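Local atomic coordinates of antisigma-factor antagonist, STAS (Rhodobacter sphaeroides, PDB entry 3OIZ), a protein that comprises the STAS domain of a membrane protein, probably a SulP-like sulfate transporter in which it may have a regulatory role. Residues 44-49 against 76-81; 16-21 against 40-45. All coordinates share one frame; numbering follows the deposited sequence.

Interaction 1. Residues 44-49 against 76-81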
# COMPACT_ATOMS: atom_id res chain seq x y z
N LEU A 44 -7.96 10.63 -8.30
CA LEU A 44 -6.64 10.32 -8.84
C LEU A 44 -6.77 9.57 -10.17
O LEU A 44 -7.68 8.77 -10.36
CB LEU A 44 -5.81 9.47 -7.88
CG LEU A 44 -5.41 10.16 -6.57
CD1 LEU A 44 -4.73 9.19 -5.60
CD2 LEU A 44 -4.50 11.36 -6.87
N ASP A 45 -5.85 9.80 -11.09
CA ASP A 45 -5.77 8.94 -12.28
C ASP A 45 -4.91 7.71 -12.01
O ASP A 45 -5.17 6.64 -12.54
CB ASP A 45 -5.20 9.71 -13.44
CG ASP A 45 -6.15 10.78 -13.95
OD1 ASP A 45 -7.38 10.72 -13.71
OD2 ASP A 45 -5.63 11.70 -14.59
N ARG A 46 -3.88 7.86 -11.18
CA ARG A 46 -2.91 6.77 -10.95
C ARG A 46 -2.51 6.73 -9.50
O ARG A 46 -2.40 7.76 -8.85
CB ARG A 46 -1.66 6.96 -11.81
CG ARG A 46 -1.93 6.82 -13.29
CD ARG A 46 -0.69 7.13 -14.17
NE ARG A 46 -0.04 8.41 -13.83
CZ ARG A 46 -0.47 9.60 -14.21
NH1 ARG A 46 -1.57 9.72 -14.97
NH2 ARG A 46 0.20 10.69 -13.86
N VAL A 47 -2.30 5.51 -9.00
CA VAL A 47 -1.77 5.31 -7.68
C VAL A 47 -0.63 4.32 -7.81
O VAL A 47 -0.77 3.28 -8.47
CB VAL A 47 -2.85 4.78 -6.69
CG1 VAL A 47 -2.23 4.38 -5.35
CG2 VAL A 47 -3.93 5.83 -6.49
N VAL A 48 0.48 4.61 -7.15
CA VAL A 48 1.56 3.63 -7.02
C VAL A 48 1.64 3.27 -5.54
O VAL A 48 1.66 4.17 -4.68
CB VAL A 48 2.90 4.24 -7.47
CG1 VAL A 48 4.06 3.24 -7.23
CG2 VAL A 48 2.80 4.67 -8.93
N ILE A 49 1.69 1.97 -5.23
CA ILE A 49 1.98 1.55 -3.84
C ILE A 49 3.33 0.86 -3.84
O ILE A 49 3.50 -0.24 -4.40
CB ILE A 49 0.88 0.64 -3.27
CG1 ILE A 49 -0.51 1.33 -3.37
CG2 ILE A 49 1.19 0.25 -1.80
CD1 ILE A 49 -1.61 0.41 -2.87
N GLY A 76 -11.44 4.36 -9.51
CA GLY A 76 -11.16 4.81 -10.89
C GLY A 76 -9.69 4.93 -11.28
O GLY A 76 -9.35 5.26 -12.44
N ALA A 77 -8.81 4.66 -10.34
CA ALA A 77 -7.36 4.81 -10.57
C ALA A 77 -6.76 3.60 -11.26
O ALA A 77 -7.18 2.46 -11.03
CB ALA A 77 -6.62 5.05 -9.23
N GLU A 78 -5.75 3.86 -12.08
CA GLU A 78 -4.83 2.80 -12.54
C GLU A 78 -3.84 2.60 -11.39
O GLU A 78 -3.28 3.56 -10.90
CB GLU A 78 -4.10 3.30 -13.77
CG GLU A 78 -2.90 2.49 -14.15
CD GLU A 78 -2.12 3.13 -15.28
OE1 GLU A 78 -2.75 3.89 -16.07
OE2 GLU A 78 -0.88 2.89 -15.36
N VAL A 79 -3.63 1.37 -10.95
CA VAL A 79 -2.83 1.12 -9.76
C VAL A 79 -1.71 0.17 -10.10
O VAL A 79 -1.91 -0.86 -10.81
CB VAL A 79 -3.66 0.51 -8.60
CG1 VAL A 79 -2.80 0.32 -7.35
CG2 VAL A 79 -4.91 1.37 -8.28
N ARG A 80 -0.53 0.51 -9.61
CA ARG A 80 0.59 -0.42 -9.71
C ARG A 80 1.33 -0.58 -8.41
O ARG A 80 1.49 0.39 -7.65
CB ARG A 80 1.54 -0.03 -10.82
CG ARG A 80 2.26 1.27 -10.70
CD ARG A 80 3.04 1.59 -12.00
NE ARG A 80 3.84 2.82 -11.89
CZ ARG A 80 5.13 2.87 -11.51
NH1 ARG A 80 5.79 1.75 -11.19
NH2 ARG A 80 5.77 4.04 -11.45
N ILE A 81 1.83 -1.79 -8.18
CA ILE A 81 2.64 -2.07 -7.01
C ILE A 81 4.09 -2.05 -7.47
O ILE A 81 4.42 -2.60 -8.52
CB ILE A 81 2.32 -3.45 -6.39
CG1 ILE A 81 0.88 -3.48 -5.84
CG2 ILE A 81 3.28 -3.71 -5.21
CD1 ILE A 81 0.44 -4.88 -5.23
O HOH W 1 -6.99 6.34 -14.67
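A beta-alpha-beta crossover brings strands 46-49 and 78-81 together as parallel neighbours, their axes 15° apart, with helix 59-74 lying over one face. The backbone pairing starts where E78 N donates to D45 O (2.9 Å). It continues with V47 N to E78 O, R80 N to V47 O and I49 N to R80 O, all three at 2.9 to 3.0 Å. D45 O carries a second load, a water that donates to it at 2.8 Å and weakly to G76 O. G76 itself, at positive phi, closes the preceding helix with a Schellman motif just before the strand begins.

Side chains alternate between the two faces. V47, I49 and V79 turn to the helix and pack on F72, L65 and V69; V47 CG2 also reaches A77 CB (3.9 Å) beside the start of the second strand. On the other face V48 and R80 run side by side. R80 CG sits between its backbone N and carbonyl carbon (chi1 63°), and the extended chain beyond carries the guanidinium past V48, whose CG2 lies over one face of that group, 3.6 Å from R80 NE. R46 and E78 also point the same way, and R46 CG lies 4.1 Å from E78 OE1, but their charged ends do not meet; R46 NE instead forms a salt bridge with E17.

Apolar residues beneath the helix, and V48 among the longer charged side chains on the other face, mark a parallel beta-alpha-beta unit of the STAS alpha/beta fold, with 78-82 the outermost strand within this chain.

Interaction 2. Residues 16-21 against 40-45; sequences RERIYR and FREALD
R18 grips E42 side-on with two nitrogens, one to each carboxylate oxygen. NE donates to E42 OE1 (2.7 Å), whose syn lone pair it meets, while OE1 stands somewhat out of the guanidinium plane; NH2 donates to E42 OE2 (2.8 Å) along a nearly straight bond of 175°. The two flat groups are 31° from coplanar, and the side chains cross at about a right angle. A bend at chi3 (-68°) turns the R18 guanidinium edge toward the carboxylate, which E42 presents at the end of an extended chain. E42 OE1 also accepts a hydrogen bond from a water (2.7 Å) that in turn accepts from Y20 OH (2.7 Å), and R18 NH1 is used by S9 of strand 5-11.

Nearer the backbone of R18, L44 CD1 rests against R18 CB (3.7 Å). A methionine in place of R18 would probably leave the E42 carboxylate without its charged mate and free to turn, with the water as its remaining partner among these groups.

At the end of the loop, segments 16-21 and 40-45 meet twice more. D45 N donates to R16 O (2.8 Å). The R16 side chain, extended from CG to NE, runs alongside D45, and its NH1 bonds the syn lone pair of D45 OD2 (2.8 Å) almost within the guanidinium plane.

Two salt bridges, one bidentate and one single, thus fasten the loop before strand 46-51 to the start of strand 17-23. The paired, side-on bonds probably fix the rotation of both the R18 guanidinium and the E42 carboxylate, while nearby solvent is likely to weaken the purely electrostatic part.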
# COMPACT_ATOMS: atom_id res chain seq x y z
N ARG A 16 -2.63 14.44 -10.19
CA ARG A 16 -3.26 13.25 -10.79
C ARG A 16 -2.71 11.89 -10.34
O ARG A 16 -3.37 10.87 -10.56
CB ARG A 16 -3.29 13.33 -12.33
CG ARG A 16 -4.16 14.48 -12.84
CD ARG A 16 -4.12 14.55 -14.36
NE ARG A 16 -5.04 15.58 -14.85
CZ ARG A 16 -6.29 15.37 -15.24
NH1 ARG A 16 -6.82 14.14 -15.23
NH2 ARG A 16 -7.02 16.39 -15.66
N GLU A 17 -1.53 11.87 -9.72
CA GLU A 17 -0.93 10.63 -9.29
C GLU A 17 -0.45 10.74 -7.87
O GLU A 17 0.16 11.75 -7.53
CB GLU A 17 0.25 10.26 -10.21
CG GLU A 17 1.02 9.01 -9.72
CD GLU A 17 2.10 8.58 -10.67
OE1 GLU A 17 1.79 7.96 -11.70
OE2 GLU A 17 3.29 8.85 -10.40
N ARG A 18 -0.69 9.72 -7.03
CA ARG A 18 -0.12 9.70 -5.69
C ARG A 18 0.73 8.45 -5.55
O ARG A 18 0.27 7.37 -5.92
CB ARG A 18 -1.20 9.70 -4.61
CG ARG A 18 -0.58 9.87 -3.21
CD ARG A 18 -1.58 10.13 -2.08
NE ARG A 18 -2.23 11.44 -2.20
CZ ARG A 18 -1.78 12.57 -1.64
NH1 ARG A 18 -0.65 12.61 -0.91
NH2 ARG A 18 -2.49 13.67 -1.81
N ILE A 19 1.95 8.60 -5.05
CA ILE A 19 2.75 7.41 -4.69
C ILE A 19 2.75 7.24 -3.21
O ILE A 19 3.09 8.17 -2.48
CB ILE A 19 4.21 7.54 -5.19
CG1 ILE A 19 4.20 7.83 -6.71
CG2 ILE A 19 5.02 6.27 -4.76
CD1 ILE A 19 5.57 8.27 -7.30
N TYR A 20 2.36 6.05 -2.75
CA TYR A 20 2.44 5.69 -1.34
C TYR A 20 3.69 4.85 -1.13
O TYR A 20 3.94 3.93 -1.89
CB TYR A 20 1.22 4.88 -0.98
CG TYR A 20 -0.05 5.67 -0.76
CD1 TYR A 20 -0.37 6.18 0.50
CD2 TYR A 20 -0.93 5.94 -1.83
CE1 TYR A 20 -1.56 6.92 0.70
CE2 TYR A 20 -2.11 6.66 -1.63
CZ TYR A 20 -2.42 7.14 -0.36
OH TYR A 20 -3.57 7.87 -0.15
N ARG A 21 4.46 5.15 -0.09
CA ARG A 21 5.68 4.41 0.20
C ARG A 21 5.47 3.73 1.55
O ARG A 21 5.29 4.39 2.57
CB ARG A 21 6.91 5.35 0.19
CG ARG A 21 7.23 5.80 -1.27
CD ARG A 21 8.54 6.63 -1.36
NE ARG A 21 8.67 7.18 -2.71
CZ ARG A 21 8.23 8.39 -3.08
NH1 ARG A 21 7.63 9.19 -2.20
NH2 ARG A 21 8.39 8.80 -4.34
N PHE A 40 -8.74 6.43 -0.08
CA PHE A 40 -9.30 5.78 -1.26
C PHE A 40 -10.21 6.71 -2.05
O PHE A 40 -10.45 6.48 -3.24
CB PHE A 40 -10.03 4.49 -0.85
CG PHE A 40 -9.12 3.46 -0.22
CD1 PHE A 40 -8.10 2.85 -0.95
CD2 PHE A 40 -9.26 3.14 1.12
CE1 PHE A 40 -7.24 1.92 -0.35
CE2 PHE A 40 -8.43 2.20 1.72
CZ PHE A 40 -7.41 1.59 0.99
N ARG A 41 -10.69 7.78 -1.42
CA ARG A 41 -11.69 8.63 -2.09
C ARG A 41 -11.10 9.77 -2.90
O ARG A 41 -11.84 10.45 -3.62
CB ARG A 41 -12.74 9.15 -1.09
CG ARG A 41 -13.52 8.00 -0.40
CD ARG A 41 -14.83 8.45 0.27
NE ARG A 41 -14.75 9.65 1.13
CZ ARG A 41 -13.77 9.95 1.98
NH1 ARG A 41 -12.72 9.14 2.17
NH2 ARG A 41 -13.83 11.08 2.68
N GLU A 42 -9.78 9.93 -2.86
CA GLU A 42 -9.11 11.03 -3.58
C GLU A 42 -9.32 10.86 -5.09
O GLU A 42 -9.27 9.74 -5.62
CB GLU A 42 -7.62 11.03 -3.23
CG GLU A 42 -6.89 12.29 -3.71
CD GLU A 42 -5.45 12.35 -3.26
OE1 GLU A 42 -4.92 11.33 -2.76
OE2 GLU A 42 -4.85 13.45 -3.39
N ALA A 43 -9.58 11.97 -5.77
CA ALA A 43 -9.68 11.99 -7.22
C ALA A 43 -8.28 11.84 -7.84
O ALA A 43 -7.54 12.82 -7.92
CB ALA A 43 -10.29 13.31 -7.66
N LEU A 44 -7.96 10.63 -8.30
CA LEU A 44 -6.64 10.32 -8.84
C LEU A 44 -6.77 9.57 -10.17
O LEU A 44 -7.68 8.77 -10.36
CB LEU A 44 -5.81 9.47 -7.88
CG LEU A 44 -5.41 10.16 -6.57
CD1 LEU A 44 -4.73 9.19 -5.60
CD2 LEU A 44 -4.50 11.36 -6.87
N ASP A 45 -5.85 9.80 -11.09
CA ASP A 45 -5.77 8.94 -12.28
C ASP A 45 -4.91 7.71 -12.01
O ASP A 45 -5.17 6.64 -12.54
CB ASP A 45 -5.20 9.71 -13.44
CG ASP A 45 -6.15 10.78 -13.95
OD1 ASP A 45 -7.38 10.72 -13.71
OD2 ASP A 45 -5.63 11.70 -14.59
O HOH W 2 -5.13 8.75 -2.13

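From the N terminus, strand 5-11 forms one border of the sheet, antiparallel to 17-23. Interaction 2 closes the first loop: from strand 17-23 the chain passes through strand 25-26 and helix 31-36 and returns as 40-45. Interaction 1 closes the second, from strand 46-51 through strand 54-56 and helix 59-74 to strand 78-82. The loops follow one another, neither nested nor crossed, and meet at L44 and D45, which belong to both. Backbone bonds of R46 with R16 and R18, and of V48 with R18 and Y20, join strands 17-23 and 46-51 into one sheet; the R46-E17 salt bridge and V48-I19 packing add to them.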